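Side-chain contacts in uncharacterized protein (Leptotrichia buccalis, PDB 3T8K), which is of unknown function but folds as ankyrin-type helical hairpin repeats, an architecture that in other proteins commonly serves protein-protein recognition: residues Asn50-Ala53 with Arg54-Ser58; Leu42-Val45 with Leu46-Asn49; Glu20-Leu23 with Glu24-Lys28; Thr77-Phe80 with Pro81-Gly85. All blocks are in the same frame, centred on the assembly; numbering follows the deposited sequence.

Contact 1 of 4, residues Asn50-Ala53 with Arg54-Ser58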
loop_
_atom_site.group_PDB
_atom_site.type_symbol
_atom_site.label_atom_id
_atom_site.label_comp_id
_atom_site.label_asym_id
_atom_site.label_seq_id
_atom_site.Cartn_x
_atom_site.Cartn_y
_atom_site.Cartn_z
ATOM N N ASN A 50 8.625 -3.401 6.712
ATOM C CA ASN A 50 9.758 -3.228 7.609
ATOM C C ASN A 50 10.850 -2.449 6.870
ATOM O O ASN A 50 11.458 -2.973 5.940
ATOM C CB ASN A 50 10.273 -4.610 8.054
ATOM C CG ASN A 50 11.373 -4.533 9.110
ATOM O OD1 ASN A 50 12.260 -3.688 9.050
ATOM N ND2 ASN A 50 11.326 -5.447 10.073
ATOM N N ASP A 51 11.075 -1.195 7.268
ATOM C CA ASP A 51 12.017 -0.322 6.560
ATOM C C ASP A 51 13.423 -0.901 6.532
ATOM O O ASP A 51 14.097 -0.874 5.502
ATOM C CB ASP A 51 12.083 1.071 7.207
ATOM C CG ASP A 51 10.855 1.921 6.919
ATOM O OD1 ASP A 51 10.115 1.611 5.960
ATOM O OD2 ASP A 51 10.644 2.914 7.654
ATOM N N GLU A 52 13.875 -1.385 7.682
ATOM C CA GLU A 52 15.212 -1.963 7.801
ATOM C C GLU A 52 15.352 -3.205 6.919
ATOM O O GLU A 52 16.328 -3.349 6.180
ATOM C CB GLU A 52 15.516 -2.307 9.258
ATOM C CG GLU A 52 16.909 -2.871 9.469
ATOM C CD GLU A 52 17.116 -3.399 10.874
ATOM O OE1 GLU A 52 16.160 -3.353 11.678
ATOM O OE2 GLU A 52 18.234 -3.867 11.175
ATOM N N ALA A 53 14.368 -4.096 7.000
ATOM C CA ALA A 53 14.332 -5.265 6.128
ATOM C C ALA A 53 14.279 -4.849 4.656
ATOM O O ALA A 53 15.041 -5.356 3.840
ATOM C CB ALA A 53 13.147 -6.156 6.484
ATOM N N ARG A 54 13.392 -3.910 4.319
ATOM C CA ARG A 54 13.239 -3.476 2.932
ATOM C C ARG A 54 14.562 -3.016 2.344
ATOM O O ARG A 54 14.900 -3.336 1.204
ATOM C CB ARG A 54 12.225 -2.327 2.826
ATOM C CG ARG A 54 11.849 -1.980 1.397
ATOM C CD ARG A 54 11.194 -0.584 1.278
ATOM N NE ARG A 54 12.128 0.478 1.664
ATOM C CZ ARG A 54 12.011 1.760 1.313
ATOM N NH1 ARG A 54 10.996 2.161 0.560
ATOM N NH2 ARG A 54 12.914 2.642 1.713
ATOM N N TYR A 55 15.292 -2.220 3.118
ATOM C CA TYR A 55 16.558 -1.677 2.660
ATOM C C TYR A 55 17.652 -2.747 2.593
ATOM O O TYR A 55 18.297 -2.902 1.558
ATOM C CB TYR A 55 16.992 -0.507 3.551
ATOM C CG TYR A 55 18.295 0.133 3.130
ATOM C CD1 TYR A 55 18.321 1.113 2.144
ATOM C CD2 TYR A 55 19.498 -0.240 3.719
ATOM C CE1 TYR A 55 19.511 1.703 1.753
ATOM C CE2 TYR A 55 20.694 0.347 3.335
ATOM C CZ TYR A 55 20.693 1.317 2.352
ATOM O OH TYR A 55 21.876 1.907 1.966
ATOM N N LYS A 56 17.854 -3.481 3.687
ATOM C CA LYS A 56 18.922 -4.483 3.743
ATOM C C LYS A 56 18.744 -5.568 2.678
ATOM O O LYS A 56 19.702 -5.951 2.001
ATOM C CB LYS A 56 19.002 -5.120 5.133
ATOM C CG LYS A 56 19.594 -4.217 6.199
ATOM C CD LYS A 56 19.528 -4.868 7.571
ATOM C CE LYS A 56 20.159 -3.979 8.635
ATOM N NZ LYS A 56 20.138 -4.630 9.978
ATOM N N ILE A 57 17.518 -6.064 2.533
ATOM C CA ILE A 57 17.236 -7.084 1.522
ATOM C C ILE A 57 17.397 -6.513 0.118
ATOM O O ILE A 57 17.876 -7.194 -0.791
ATOM C CB ILE A 57 15.806 -7.657 1.675
ATOM C CG1 ILE A 57 15.637 -8.283 3.061
ATOM C CG2 ILE A 57 15.504 -8.660 0.569
ATOM C CD1 ILE A 57 14.210 -8.677 3.397
ATOM N N SER A 58 16.982 -5.257 -0.066
ATOM C CA SER A 58 17.091 -4.636 -1.379
ATOM C C SER A 58 18.547 -4.509 -1.788
ATOM O O SER A 58 18.919 -4.854 -2.912
ATOM C CB SER A 58 16.432 -3.251 -1.397
ATOM O OG SER A 58 15.023 -3.361 -1.482
HETATM O O HOH W 1 13.931 1.437 3.738
#

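Contact 2 of 4, residues Leu42-Val45 with Leu46-Asn49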
loop_
_atom_site.group_PDB
_atom_site.type_symbol
_atom_site.label_atom_id
_atom_site.label_comp_id
_atom_site.label_asym_id
_atom_site.label_seq_id
_atom_site.Cartn_x
_atom_site.Cartn_y
_atom_site.Cartn_z
ATOM N N LEU A 42 12.570 -7.984 -6.527
ATOM C CA LEU A 42 12.687 -6.644 -5.922
ATOM C C LEU A 42 11.341 -5.955 -5.749
ATOM O O LEU A 42 11.152 -5.171 -4.812
ATOM C CB LEU A 42 13.634 -5.746 -6.719
ATOM C CG LEU A 42 15.108 -6.053 -6.510
ATOM C CD1 LEU A 42 15.966 -5.311 -7.524
ATOM C CD2 LEU A 42 15.516 -5.721 -5.070
ATOM N N TYR A 43 10.401 -6.241 -6.643
ATOM C CA TYR A 43 9.060 -5.692 -6.487
ATOM C C TYR A 43 8.434 -6.158 -5.168
ATOM O O TYR A 43 7.840 -5.364 -4.447
ATOM C CB TYR A 43 8.164 -6.042 -7.678
ATOM C CG TYR A 43 6.987 -5.094 -7.818
ATOM C CD1 TYR A 43 7.009 -4.062 -8.748
ATOM C CD2 TYR A 43 5.876 -5.216 -7.004
ATOM C CE1 TYR A 43 5.937 -3.177 -8.870
ATOM C CE2 TYR A 43 4.796 -4.340 -7.119
ATOM C CZ TYR A 43 4.835 -3.324 -8.049
ATOM O OH TYR A 43 3.769 -2.449 -8.157
ATOM N N ASP A 44 8.582 -7.444 -4.847
ATOM C CA ASP A 44 8.106 -7.981 -3.568
ATOM C C ASP A 44 8.835 -7.365 -2.372
ATOM O O ASP A 44 8.217 -6.997 -1.365
ATOM C CB ASP A 44 8.290 -9.502 -3.522
ATOM C CG ASP A 44 7.496 -10.227 -4.599
ATOM O OD1 ASP A 44 6.483 -9.678 -5.075
ATOM O OD2 ASP A 44 7.889 -11.354 -4.964
ATOM N N VAL A 45 10.157 -7.268 -2.472
ATOM C CA VAL A 45 10.946 -6.658 -1.410
ATOM C C VAL A 45 10.447 -5.255 -1.053
ATOM O O VAL A 45 10.322 -4.901 0.121
ATOM C CB VAL A 45 12.410 -6.538 -1.816
ATOM C CG1 VAL A 45 13.215 -5.860 -0.722
ATOM C CG2 VAL A 45 12.986 -7.931 -2.109
ATOM N N LEU A 46 10.183 -4.451 -2.071
ATOM C CA LEU A 46 9.825 -3.060 -1.840
ATOM C C LEU A 46 8.499 -2.936 -1.101
ATOM O O LEU A 46 8.175 -1.873 -0.554
ATOM C CB LEU A 46 9.795 -2.296 -3.160
ATOM C CG LEU A 46 11.198 -2.149 -3.745
ATOM C CD1 LEU A 46 11.139 -1.721 -5.205
ATOM C CD2 LEU A 46 12.034 -1.187 -2.908
ATOM N N ARG A 47 7.746 -4.027 -1.067
ATOM C CA ARG A 47 6.452 -4.036 -0.399
ATOM C C ARG A 47 6.550 -4.448 1.062
ATOM O O ARG A 47 5.558 -4.425 1.797
ATOM C CB ARG A 47 5.457 -4.905 -1.170
ATOM C CG ARG A 47 5.083 -4.287 -2.509
ATOM C CD ARG A 47 4.099 -5.128 -3.284
ATOM N NE ARG A 47 4.755 -6.275 -3.904
ATOM C CZ ARG A 47 4.158 -7.122 -4.739
ATOM N NH1 ARG A 47 2.881 -6.952 -5.062
ATOM N NH2 ARG A 47 4.839 -8.138 -5.254
ATOM N N ASN A 48 7.755 -4.807 1.492
ATOM C CA ASN A 48 7.997 -5.091 2.902
ATOM C C ASN A 48 7.751 -3.836 3.756
ATOM O O ASN A 48 8.405 -2.802 3.569
ATOM C CB ASN A 48 9.428 -5.601 3.089
ATOM C CG ASN A 48 9.617 -6.376 4.377
ATOM O OD1 ASN A 48 9.182 -5.948 5.449
ATOM N ND2 ASN A 48 10.284 -7.530 4.279
ATOM N N ASN A 49 6.812 -3.939 4.696
ATOM C CA ASN A 49 6.515 -2.845 5.629
ATOM C C ASN A 49 7.614 -2.539 6.654
ATOM O O ASN A 49 7.528 -1.552 7.399
ATOM C CB ASN A 49 5.215 -3.143 6.379
ATOM C CG ASN A 49 4.013 -3.210 5.458
ATOM O OD1 ASN A 49 3.851 -2.370 4.571
ATOM N ND2 ASN A 49 3.166 -4.216 5.656
#

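Contact 3 of 4, residues Glu20-Leu23 with Glu24-Lys28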
loop_
_atom_site.group_PDB
_atom_site.type_symbol
_atom_site.label_atom_id
_atom_site.label_comp_id
_atom_site.label_asym_id
_atom_site.label_seq_id
_atom_site.Cartn_x
_atom_site.Cartn_y
_atom_site.Cartn_z
ATOM N N GLU A 20 17.266 -11.264 7.969
ATOM C CA GLU A 20 17.762 -12.589 8.363
ATOM C C GLU A 20 16.863 -13.724 7.864
ATOM O O GLU A 20 17.356 -14.780 7.436
ATOM C CB GLU A 20 17.918 -12.680 9.881
ATOM C CG GLU A 20 19.075 -11.861 10.437
ATOM C CD GLU A 20 18.834 -10.360 10.350
ATOM O OE1 GLU A 20 17.659 -9.929 10.406
ATOM O OE2 GLU A 20 19.828 -9.611 10.227
ATOM N N ASP A 21 15.550 -13.517 7.942
ATOM C CA ASP A 21 14.589 -14.488 7.420
ATOM C C ASP A 21 14.800 -14.678 5.925
ATOM O O ASP A 21 14.801 -15.807 5.416
ATOM C CB ASP A 21 13.149 -14.014 7.622
ATOM C CG ASP A 21 12.714 -14.015 9.077
ATOM O OD1 ASP A 21 13.287 -14.769 9.890
ATOM O OD2 ASP A 21 11.779 -13.246 9.402
ATOM N N PHE A 22 14.946 -13.559 5.223
ATOM C CA PHE A 22 15.137 -13.587 3.780
ATOM C C PHE A 22 16.407 -14.335 3.419
ATOM O O PHE A 22 16.413 -15.138 2.485
ATOM C CB PHE A 22 15.192 -12.179 3.180
ATOM C CG PHE A 22 15.868 -12.140 1.842
ATOM C CD1 PHE A 22 15.168 -12.442 0.687
ATOM C CD2 PHE A 22 17.221 -11.847 1.744
ATOM C CE1 PHE A 22 15.805 -12.438 -0.547
ATOM C CE2 PHE A 22 17.853 -11.839 0.514
ATOM C CZ PHE A 22 17.141 -12.141 -0.629
ATOM N N LEU A 23 17.489 -14.059 4.145
ATOM C CA LEU A 23 18.743 -14.782 3.932
ATOM C C LEU A 23 18.571 -16.284 4.089
ATOM O O LEU A 23 19.097 -17.054 3.284
ATOM C CB LEU A 23 19.835 -14.305 4.888
ATOM C CG LEU A 23 20.480 -12.938 4.656
ATOM C CD1 LEU A 23 21.694 -12.793 5.569
ATOM C CD2 LEU A 23 20.882 -12.760 3.201
ATOM N N GLU A 24 17.852 -16.703 5.129
ATOM C CA GLU A 24 17.614 -18.123 5.351
ATOM C C GLU A 24 16.978 -18.742 4.109
ATOM O O GLU A 24 17.408 -19.798 3.660
ATOM C CB GLU A 24 16.701 -18.365 6.549
ATOM C CG GLU A 24 17.306 -18.061 7.904
ATOM C CD GLU A 24 16.670 -18.899 9.004
ATOM O OE1 GLU A 24 16.661 -20.146 8.868
ATOM O OE2 GLU A 24 16.171 -18.312 9.995
ATOM N N LEU A 25 15.960 -18.077 3.556
ATOM C CA LEU A 25 15.256 -18.621 2.395
ATOM C C LEU A 25 16.121 -18.607 1.145
ATOM O O LEU A 25 16.095 -19.551 0.356
ATOM C CB LEU A 25 13.951 -17.858 2.113
ATOM C CG LEU A 25 12.653 -18.550 2.552
ATOM C CD1 LEU A 25 12.390 -19.858 1.760
ATOM C CD2 LEU A 25 12.683 -18.794 4.063
ATOM N N PHE A 26 16.849 -17.515 0.945
ATOM C CA PHE A 26 17.678 -17.375 -0.246
ATOM C C PHE A 26 18.712 -18.492 -0.296
ATOM O O PHE A 26 18.978 -19.075 -1.353
ATOM C CB PHE A 26 18.375 -16.015 -0.234
ATOM C CG PHE A 26 19.154 -15.720 -1.485
ATOM C CD1 PHE A 26 18.505 -15.327 -2.645
ATOM C CD2 PHE A 26 20.539 -15.793 -1.490
ATOM C CE1 PHE A 26 19.220 -15.035 -3.799
ATOM C CE2 PHE A 26 21.259 -15.509 -2.639
ATOM C CZ PHE A 26 20.598 -15.127 -3.794
ATOM N N GLU A 27 19.284 -18.805 0.860
ATOM C CA GLU A 27 20.342 -19.811 0.917
ATOM C C GLU A 27 19.831 -21.243 1.022
ATOM O O GLU A 27 20.393 -22.151 0.391
ATOM C CB GLU A 27 21.289 -19.513 2.081
ATOM C CG GLU A 27 21.982 -18.164 1.977
ATOM C CD GLU A 27 23.364 -18.256 1.352
ATOM O OE1 GLU A 27 23.749 -19.357 0.891
ATOM O OE2 GLU A 27 24.073 -17.224 1.334
ATOM N N LYS A 28 18.809 -21.452 1.849
ATOM C CA LYS A 28 18.373 -22.806 2.198
ATOM C C LYS A 28 17.095 -23.277 1.490
ATOM O O LYS A 28 16.796 -24.472 1.496
ATOM C CB LYS A 28 18.165 -22.917 3.708
ATOM C CG LYS A 28 19.398 -22.558 4.546
ATOM C CD LYS A 28 19.098 -22.736 6.024
ATOM C CE LYS A 28 20.183 -22.119 6.892
ATOM N NZ LYS A 28 19.882 -22.297 8.341
HETATM O O HOH W 2 15.778 -15.909 10.511
#

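Contact 4 of 4, residues Thr77-Phe80 with Pro81-Gly85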
loop_
_atom_site.group_PDB
_atom_site.type_symbol
_atom_site.label_atom_id
_atom_site.label_comp_id
_atom_site.label_asym_id
_atom_site.label_seq_id
_atom_site.Cartn_x
_atom_site.Cartn_y
_atom_site.Cartn_z
ATOM N N THR A 77 7.226 -0.077 -13.081
ATOM C CA THR A 77 8.621 -0.212 -12.659
ATOM C C THR A 77 8.759 -0.350 -11.147
ATOM O O THR A 77 7.788 -0.186 -10.405
ATOM C CB THR A 77 9.449 1.007 -13.065
ATOM O OG1 THR A 77 8.959 2.150 -12.356
ATOM C CG2 THR A 77 9.349 1.255 -14.556
ATOM N N LEU A 78 9.979 -0.639 -10.697
ATOM C CA LEU A 78 10.254 -0.777 -9.275
ATOM C C LEU A 78 9.985 0.521 -8.526
ATOM O O LEU A 78 9.781 0.510 -7.315
ATOM C CB LEU A 78 11.706 -1.205 -9.050
ATOM C CG LEU A 78 12.024 -2.602 -9.597
ATOM C CD1 LEU A 78 13.435 -2.967 -9.226
ATOM C CD2 LEU A 78 11.043 -3.622 -9.052
ATOM N N PHE A 79 9.979 1.640 -9.240
ATOM C CA PHE A 79 9.788 2.920 -8.561
ATOM C C PHE A 79 8.447 3.023 -7.829
ATOM O O PHE A 79 8.340 3.734 -6.830
ATOM C CB PHE A 79 9.957 4.089 -9.533
ATOM C CG PHE A 79 11.369 4.307 -9.978
ATOM C CD1 PHE A 79 12.321 4.791 -9.088
ATOM C CD2 PHE A 79 11.746 4.039 -11.283
ATOM C CE1 PHE A 79 13.630 5.007 -9.491
ATOM C CE2 PHE A 79 13.052 4.248 -11.699
ATOM C CZ PHE A 79 14.002 4.734 -10.797
ATOM N N PHE A 80 7.423 2.322 -8.319
ATOM C CA PHE A 80 6.095 2.487 -7.736
ATOM C C PHE A 80 6.015 1.962 -6.307
ATOM O O PHE A 80 5.659 2.708 -5.400
ATOM C CB PHE A 80 5.002 1.868 -8.606
ATOM C CG PHE A 80 3.596 2.237 -8.167
ATOM C CD1 PHE A 80 3.112 3.529 -8.347
ATOM C CD2 PHE A 80 2.760 1.285 -7.583
ATOM C CE1 PHE A 80 1.823 3.869 -7.950
ATOM C CE2 PHE A 80 1.473 1.616 -7.187
ATOM C CZ PHE A 80 1.003 2.908 -7.367
ATOM N N PRO A 81 6.360 0.679 -6.092
ATOM C CA PRO A 81 6.307 0.214 -4.704
ATOM C C PRO A 81 7.328 0.933 -3.837
ATOM O O PRO A 81 7.079 1.104 -2.644
ATOM C CB PRO A 81 6.620 -1.292 -4.812
ATOM C CG PRO A 81 7.246 -1.467 -6.163
ATOM C CD PRO A 81 6.618 -0.422 -7.036
ATOM N N LEU A 82 8.452 1.344 -4.421
ATOM C CA LEU A 82 9.449 2.128 -3.690
ATOM C C LEU A 82 8.813 3.377 -3.093
ATOM O O LEU A 82 8.928 3.642 -1.893
ATOM C CB LEU A 82 10.581 2.558 -4.619
ATOM C CG LEU A 82 11.593 3.529 -4.001
ATOM C CD1 LEU A 82 12.349 2.866 -2.862
ATOM C CD2 LEU A 82 12.569 3.995 -5.059
ATOM N N PHE A 83 8.140 4.144 -3.940
ATOM C CA PHE A 83 7.546 5.409 -3.498
ATOM C C PHE A 83 6.251 5.240 -2.694
ATOM O O PHE A 83 5.981 6.021 -1.774
ATOM C CB PHE A 83 7.368 6.357 -4.688
ATOM C CG PHE A 83 8.669 6.808 -5.285
ATOM C CD1 PHE A 83 9.687 7.276 -4.464
ATOM C CD2 PHE A 83 8.887 6.739 -6.660
ATOM C CE1 PHE A 83 10.908 7.687 -5.002
ATOM C CE2 PHE A 83 10.094 7.143 -7.209
ATOM C CZ PHE A 83 11.109 7.619 -6.379
ATOM N N GLN A 84 5.454 4.229 -3.028
ATOM C CA GLN A 84 4.257 3.931 -2.242
ATOM C C GLN A 84 4.593 3.595 -0.789
ATOM O O GLN A 84 3.901 4.029 0.126
ATOM C CB GLN A 84 3.467 2.782 -2.868
ATOM C CG GLN A 84 2.776 3.161 -4.150
ATOM C CD GLN A 84 1.860 4.359 -3.973
ATOM O OE1 GLN A 84 2.114 5.420 -4.528
ATOM N NE2 GLN A 84 0.786 4.189 -3.196
ATOM N N GLY A 85 5.657 2.820 -0.582
ATOM C CA GLY A 85 5.999 2.361 0.754
ATOM C C GLY A 85 7.174 3.038 1.444
ATOM O O GLY A 85 7.495 2.695 2.578
#

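Contact 1 of 4, residues Asn50-Ala53 with Arg54-Ser58
The N-capped start of helix 51-63 pairs A53 with I57 on its buried side and E52 with K56 on its outer side. N50 is the cap: its OD1 takes A53 N at 3.0 Å, with a hydrogen almost in line (178°), although the donor comes from above the amide's carbonyl plane and not along a lone pair. Backbone O of N50 also receives R54 N at 2.7 Å. On the outer side, E52 and K56 run alongside each other, both extended, with E52 CG 3.5 Å from K56 CE. Their ends form a salt bridge, E52 OE2 to K56 NZ, modelled doubtfully short at 2.4 Å. I57 swings CG1 back beside its own N (chi1 -59°), which brings I57 CD1 to 4.1 Å from A53 CB; CD1 also packs on F22, while the CG2 branch meets V45. Cutting I57 back to an alanine would probably leave A53 CB without this neighbour and open a gap toward F22 and V45. R54 turns its guanidinium toward T93, which bonds NH2; a water 2.6 Å from R54 NH2 donates to D51 O. S58 OG adds a 2.7 Å bond to R54 O, which also takes S58 N. The chemistry thus divides the turn: N50 satisfies amides at the helix start, the charged pair stays at the surface, and the apolar pair joins the packing.

Contact 2 of 4, residues Leu42-Val45 with Leu46-Asn49
Y43 and R47 meet ring edge against guanidinium face, where helix 41-45 gives way to a type I turn. Y43 CD2 stands over the centre of the guanidinium, 3.4 Å from R47 CZ, and the two planes are 86° apart. The bend in the arginine chain (chi3 -77°) folds the group back over the last helical residues. Among the polar contacts, R47 NE gives a weak bond to Y43 O at 3.3 Å. D44 lies alongside R47, its carboxylate nearly coplanar with the guanidinium, but OD1 and NH2 are modelled too close to trust the salt bridge in detail; D44 OD2 bonds S11. In the backbone, L46 N to L42 O (3.0 Å) continues the helical pattern, R47 N to D44 O (3.0 Å) tightens its end, and N48 N to V45 O (2.9 Å) closes the beta turn. N48 ties the turn to its surroundings, OD1 accepting from N50 N and ND2 donating to A14 O and G17 O. L46 CG touches L42 O, carbon to oxygen, and its apolar packing falls on P81 and L82. Replacing Y43 with a serine would probably take the ring edge from one face of the guanidinium and leave R47 freer to turn. Beside N49 of the second subunit, R47 thus has Y43 on one face and a weak bond to its carbonyl; the pull of D44 is probable but doubtful in detail.

Contact 3 of 4, residues Glu20-Leu23 with Glu24-Lys28
F22 and F26, one turn apart on helix 19-28, lie side by side and point the same way. Their rings are near parallel, at 28°, but slid so far that they barely overlap, with centroids 5.7 Å apart. What touches is the tip of the first ring: F22 CZ is 4.0 Å from F26 CD1, while F26 CB stands over the rim of the F22 face. Both rings leave the helix with CG opposite the backbone N (chi1 159° for F22, -175° for F26), which explains their common direction. On another side of the helix, D21 and E24 share a water that donates to both, at 2.8 Å from D21 OD1 and 2.5 Å from E24 OE2. Directly, D21 OD1 and E24 OE2 stay 4.6 Å apart. E24 CG rests 3.3 Å from E20 O, and a long salt bridge links E24 OE1 to K28 NZ at 3.9 Å.

Further out, F60 of helix 51-63 meets the F26 ring edge-to-face and also meets F22, which packs on V10 and A14 of helix 10-16 as well. D21 is positioned by OD2, which accepts from T18 N, and E27 by a salt bridge to K33. One side of the helix is therefore aromatic and turned into the repeat stack, whereas on the other a water sits between two carboxylates, probably easing their repulsion.

Contact 4 of 4, residues Thr77-Phe80 with Pro81-Gly85
F80 packs on P81 at its root and on Q84 along its ring. F80 CB lies 3.2 Å from P81 CD, and F80 CG is still close to the proline, 3.8 Å from P81 N. With CG opposite the backbone N (chi1 -169°), the ring then lies alongside Q84 of the next turn. There F80 CD2 comes to 3.9 Å and F80 CE2 to 3.6 Å from Q84 CG, which sits over the F80 ring face as a CH-pi contact, 3.7 Å from the centroid and 14° off the normal. At the tip, F80 CZ meets Q84 CD at 3.8 Å, and F80 CE1 faces Q84 OE1; the amide lies nearly parallel to the ring, 13° between planes. The straight backbone bond from Q84 N to F80 O, 2.8 Å, accompanies this, keeping the two residues one turn apart. F79 and F83 lie side by side with near-parallel rings that barely overlap, F79 CD1 being 3.7 Å from F83 CE2.

Helix 79-85 is thereby lined on several sides. L78, F80 and P81 pack on Y43 of helix 41-45, F79 and F83 reach C97 of helix 90-102, Y111 stacks on the F80 ring, and Q84 touches F126 of the second subunit.

Overall arrangement
Along the chain the order is contact 3, contact 2, contact 1, contact 4, all short-range contacts within or at the ends of helices. Contacts 2 and 1 run into one another, the loop after helix 41-45 leading to the cap of helix 51-63, and their centres are about 8 Å apart. Contact 4, near the centre of the chain, lies about 9 Å from contact 2, centre to centre, and touches it through Y43, L46, L78 and P81. Contact 3 sits toward the N-terminal end, its centre about 23 Å from that of contact 4, and reaches contact 1 where I57 meets F22. Helices 19-28, 41-45, 51-63 and 79-85 are thus joined through these contacts, consistent with an ankyrin-type solenoid.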